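Local coordinates for fimbrial protein MyfA,Fimbrial protein MyfA,Fimbrial protein MyfA (Yersinia enterocolitica, PDB 5LND), which serves as the major pilus subunit, polymerising into Myf fimbriae, a probable virulence factor of pathogenic Yersinia serotypes, at residues K36-R41 with G103-Y108; D19-A24 with L88-E93. All coordinates share one frame; numbering follows the deposited sequence.

How the contacts relate
From the N terminus the chain reaches contact 2 first, at D19-A24, where strand 22-30 begins, and runs along that strand before turning into strand 37-52, whose opening residues K36-R41 belong to contact 1. The first closure comes when the chain leaves strand 81-88 and L88-E93 returns to D19-A24, completing contact 2. Strand 97-108 then brings G103-Y108 back to K36-R41. The segments alternate, so the two closures cross, neither enclosing the other. Contact 2 belongs to the sheet of 3-8, 22-30 and 81-88, contact 1 to the facing sheet of the Ig-like sandwich; their centres lie about 25 Å apart, on opposite sides of the chain's centre.

Contact 1: K36-R41 with G103-Y108; sequences KGWNVR and GRVEEY
Y108 lays its ring over the backbone of G37, whose CA sits 3.8 Å from the ring centroid of Y108 in a CH-pi contact. Its chi1 of 57° places CG between the backbone N and the carbonyl carbon, which swings the ring across the neighbouring strand; a residue without a side chain leaves room for it there. Two residues, K36 and G37, stand against the single Y108, a classic beta bulge: K36 N bonds to Y108 O at 2.8 Å, while the bond from G37 N is weak. Beyond it the strands pair regularly as antiparallel neighbours, for example N39 N to E106 O at 2.7 Å.

On the face with N39 and R41, E106 centres a salt-bridge network. R41 NE reaches E106 OE1 at 2.9 Å from above the carboxylate plane, and R104 NE bridges to E106 OE2 at 3.0 Å; N39 ND2 adds a hydrogen bond to OE1 at 3.2 Å. A glutamate suits this place, since one carboxylate probably balances both arginines, whose guanidinium planes are 10° apart; water 1 also joins R41 NH2 to E106 OE1. On the other face E107 CG makes a CH-pi contact over the broad indole of W38, 4.1 Å from its six-membered-ring centroid, while E107 OE1 bonds to N120.

W38, V40 and V105 point into the Ig-like beta sandwich, packing on M29 of strand 22-30 in the facing sheet; strands 72-75 and 118-130 flank the pair and Y108 OH bonds to D76.

Contact 2: D19-A24 with L88-E93; sequences DADTPA and LAAGDE
T22 and L88 form the close part of this contact, an antiparallel hydrogen-bonded pair. T22 N gives its hydrogen to L88 O at 2.8 Å, in the carbonyl plane; the return bond from L88 N to T22 O is modelled so short that its exact length is doubtful. Beyond this pair the leucine runs its branched end toward the buried side: L88 CD2 meets the methyl of A24 loosely, 4.3 Å from A24 CB, and outside the segments L88 packs on L18 and L61. Leucine fits this apolar interior, and a residue as small as A24 is compatible with it alongside.

The pair marks the end of strand 81-88 alongside the start of strand 22-30, two neighbours in one sheet of the Ig-like sandwich. Past L88 the chain leaves the strand through a type II beta turn from A89 to D92; G91, with phi of 99°, takes a backbone conformation that glycine adopts readily.

Toward solvent the contact thins out. D21 holds it there by its carboxylate: with chi1 at -72° the end of the side chain comes round to the turn, and A90 N bonds to D21 OD1 at 3.1 Å, nearly along the C-O axis. An acidic side chain suits this exposed place as an acceptor for the amide at the turn. A90 CB touches D19 O at 3.4 Å. On the adjoining strand end, T22 OG1 donates to A20 O at 2.7 Å, from above the carbonyl plane, tying the exposed A20 back to the strand.

Contact 1: K36-R41 with G103-Y108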
# COMPACT_ATOMS: atom_id res chain seq x y z
N LYS B 36 16.63 -19.61 25.96
CA LYS B 36 16.40 -20.54 24.86
C LYS B 36 16.47 -19.88 23.49
O LYS B 36 17.16 -20.36 22.59
CB LYS B 36 15.07 -21.25 25.02
CG LYS B 36 14.89 -22.42 24.08
CD LYS B 36 13.52 -23.04 24.23
CE LYS B 36 13.35 -24.22 23.29
NZ LYS B 36 11.97 -24.75 23.39
N GLY B 37 15.74 -18.78 23.32
CA GLY B 37 15.68 -18.12 22.03
C GLY B 37 14.94 -16.80 22.09
O GLY B 37 14.77 -16.22 23.17
N TRP B 38 14.52 -16.32 20.92
CA TRP B 38 13.86 -15.03 20.79
C TRP B 38 12.62 -15.09 19.90
O TRP B 38 12.52 -15.93 19.01
CB TRP B 38 14.84 -13.99 20.21
CG TRP B 38 16.15 -13.89 20.93
CD1 TRP B 38 17.26 -14.66 20.74
CD2 TRP B 38 16.49 -12.95 21.96
NE1 TRP B 38 18.27 -14.26 21.58
CE2 TRP B 38 17.82 -13.21 22.35
CE3 TRP B 38 15.80 -11.91 22.59
CZ2 TRP B 38 18.47 -12.47 23.34
CZ3 TRP B 38 16.45 -11.18 23.56
CH2 TRP B 38 17.76 -11.46 23.93
N ASN B 39 11.68 -14.19 20.15
CA ASN B 39 10.59 -13.92 19.23
C ASN B 39 10.72 -12.49 18.72
O ASN B 39 11.14 -11.61 19.46
CB ASN B 39 9.25 -14.11 19.93
CG ASN B 39 8.95 -15.56 20.22
OD1 ASN B 39 9.31 -16.44 19.45
ND2 ASN B 39 8.28 -15.82 21.34
N VAL B 40 10.39 -12.28 17.45
CA VAL B 40 10.18 -10.93 16.95
C VAL B 40 8.75 -10.89 16.42
O VAL B 40 8.45 -11.52 15.41
CB VAL B 40 11.20 -10.52 15.87
CG1 VAL B 40 11.04 -9.05 15.51
CG2 VAL B 40 12.60 -10.79 16.32
N ARG B 41 7.88 -10.18 17.13
CA ARG B 41 6.46 -10.15 16.79
C ARG B 41 6.01 -8.80 16.24
O ARG B 41 6.06 -7.79 16.94
CB ARG B 41 5.62 -10.45 18.03
CG ARG B 41 6.01 -11.72 18.77
CD ARG B 41 4.92 -12.08 19.74
NE ARG B 41 5.11 -13.38 20.35
CZ ARG B 41 4.41 -14.46 20.01
NH1 ARG B 41 3.49 -14.35 19.08
NH2 ARG B 41 4.62 -15.63 20.61
N GLY B 103 7.34 -3.52 16.21
CA GLY B 103 7.27 -4.89 16.69
C GLY B 103 7.71 -5.01 18.13
O GLY B 103 8.19 -4.05 18.73
N ARG B 104 7.54 -6.21 18.69
CA ARG B 104 7.93 -6.49 20.06
C ARG B 104 8.90 -7.65 20.09
O ARG B 104 8.62 -8.72 19.55
CB ARG B 104 6.71 -6.83 20.91
CG ARG B 104 7.06 -7.28 22.31
CD ARG B 104 5.82 -7.43 23.17
NE ARG B 104 5.04 -8.60 22.81
CZ ARG B 104 3.96 -8.59 22.02
NH1 ARG B 104 3.52 -7.45 21.50
NH2 ARG B 104 3.33 -9.72 21.75
N VAL B 105 10.04 -7.44 20.72
CA VAL B 105 11.03 -8.49 20.88
C VAL B 105 10.77 -9.24 22.18
O VAL B 105 10.46 -8.62 23.18
CB VAL B 105 12.45 -7.92 20.87
CG1 VAL B 105 13.46 -9.02 21.05
CG2 VAL B 105 12.70 -7.21 19.56
N GLU B 106 10.89 -10.56 22.14
CA GLU B 106 10.71 -11.38 23.34
C GLU B 106 11.84 -12.40 23.51
O GLU B 106 12.15 -13.15 22.59
CB GLU B 106 9.37 -12.10 23.28
CG GLU B 106 8.16 -11.21 23.11
CD GLU B 106 6.89 -12.01 22.97
OE1 GLU B 106 7.00 -13.18 22.56
OE2 GLU B 106 5.80 -11.48 23.28
N GLU B 107 12.43 -12.44 24.69
CA GLU B 107 13.42 -13.46 25.04
C GLU B 107 12.73 -14.56 25.83
O GLU B 107 12.03 -14.26 26.80
CB GLU B 107 14.53 -12.86 25.89
CG GLU B 107 15.59 -13.85 26.34
CD GLU B 107 16.56 -13.27 27.36
OE1 GLU B 107 16.24 -12.24 27.99
OE2 GLU B 107 17.65 -13.85 27.54
N TYR B 108 12.93 -15.82 25.45
CA TYR B 108 12.30 -16.92 26.17
C TYR B 108 13.28 -17.94 26.75
O TYR B 108 14.44 -17.98 26.37
CB TYR B 108 11.20 -17.59 25.33
CG TYR B 108 11.62 -18.13 23.99
CD1 TYR B 108 12.31 -19.33 23.88
CD2 TYR B 108 11.29 -17.47 22.82
CE1 TYR B 108 12.69 -19.83 22.65
CE2 TYR B 108 11.66 -17.96 21.58
CZ TYR B 108 12.37 -19.14 21.50
OH TYR B 108 12.74 -19.63 20.27
O HOH W 1 5.38 -15.39 23.40

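Contact 2: D19-A24 with L88-E93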
# COMPACT_ATOMS: atom_id res chain seq x y z
N ASP B 19 16.36 -5.19 -8.03
CA ASP B 19 17.10 -6.20 -8.77
C ASP B 19 17.41 -7.35 -7.82
O ASP B 19 17.43 -8.52 -8.21
CB ASP B 19 18.42 -5.66 -9.33
CG ASP B 19 18.35 -4.19 -9.71
OD1 ASP B 19 17.88 -3.87 -10.83
OD2 ASP B 19 18.80 -3.36 -8.89
N ALA B 20 17.64 -6.98 -6.56
CA ALA B 20 18.22 -7.89 -5.58
C ALA B 20 17.57 -7.79 -4.21
O ALA B 20 16.86 -6.83 -3.92
CB ALA B 20 19.70 -7.61 -5.45
N ASP B 21 17.83 -8.79 -3.38
CA ASP B 21 17.45 -8.73 -1.98
C ASP B 21 18.10 -7.50 -1.39
O ASP B 21 19.31 -7.31 -1.48
CB ASP B 21 17.89 -10.00 -1.24
CG ASP B 21 17.07 -11.22 -1.62
OD1 ASP B 21 16.04 -11.06 -2.29
OD2 ASP B 21 17.46 -12.34 -1.23
N THR B 22 17.28 -6.64 -0.79
CA THR B 22 17.71 -5.32 -0.40
C THR B 22 17.44 -5.10 1.08
O THR B 22 16.29 -5.10 1.51
CB THR B 22 16.98 -4.27 -1.22
OG1 THR B 22 17.24 -4.50 -2.61
CG2 THR B 22 17.44 -2.88 -0.85
N PRO B 23 18.52 -4.92 1.87
CA PRO B 23 18.50 -4.66 3.31
C PRO B 23 17.71 -3.41 3.68
O PRO B 23 17.84 -2.37 3.02
CB PRO B 23 19.98 -4.48 3.66
CG PRO B 23 20.69 -5.29 2.62
CD PRO B 23 19.90 -5.08 1.37
N ALA B 24 16.90 -3.51 4.72
CA ALA B 24 16.08 -2.40 5.17
C ALA B 24 16.25 -2.10 6.65
O ALA B 24 16.28 -0.94 7.06
CB ALA B 24 14.62 -2.66 4.85
N LEU B 88 14.24 -6.57 1.67
CA LEU B 88 13.13 -6.61 0.73
C LEU B 88 13.50 -7.60 -0.38
O LEU B 88 14.65 -7.67 -0.77
CB LEU B 88 12.89 -5.23 0.15
CG LEU B 88 12.75 -4.11 1.16
CD1 LEU B 88 12.40 -2.81 0.46
CD2 LEU B 88 11.70 -4.47 2.20
N ALA B 89 12.53 -8.37 -0.86
CA ALA B 89 12.84 -9.37 -1.87
C ALA B 89 13.16 -8.73 -3.22
O ALA B 89 12.63 -7.68 -3.57
CB ALA B 89 11.72 -10.38 -1.99
N ALA B 90 14.04 -9.38 -3.97
CA ALA B 90 14.32 -8.98 -5.34
C ALA B 90 13.05 -9.11 -6.18
O ALA B 90 12.35 -10.11 -6.08
CB ALA B 90 15.39 -9.87 -5.91
N GLY B 91 12.78 -8.10 -7.00
CA GLY B 91 11.62 -8.14 -7.88
C GLY B 91 10.42 -7.38 -7.35
O GLY B 91 9.44 -7.17 -8.08
N ASP B 92 10.49 -6.99 -6.08
CA ASP B 92 9.44 -6.18 -5.47
C ASP B 92 9.41 -4.77 -6.04
O ASP B 92 10.44 -4.09 -6.10
CB ASP B 92 9.62 -6.13 -3.94
CG ASP B 92 8.98 -7.32 -3.23
OD1 ASP B 92 9.05 -8.44 -3.77
OD2 ASP B 92 8.41 -7.11 -2.13
N GLU B 93 8.23 -4.34 -6.47
CA GLU B 93 8.04 -3.00 -6.98
C GLU B 93 7.69 -2.10 -5.82
O GLU B 93 6.60 -2.19 -5.27
CB GLU B 93 6.95 -2.97 -8.04
CG GLU B 93 7.29 -3.84 -9.24
CD GLU B 93 6.68 -3.31 -10.52
OE1 GLU B 93 5.87 -2.35 -10.43
OE2 GLU B 93 7.01 -3.84 -11.61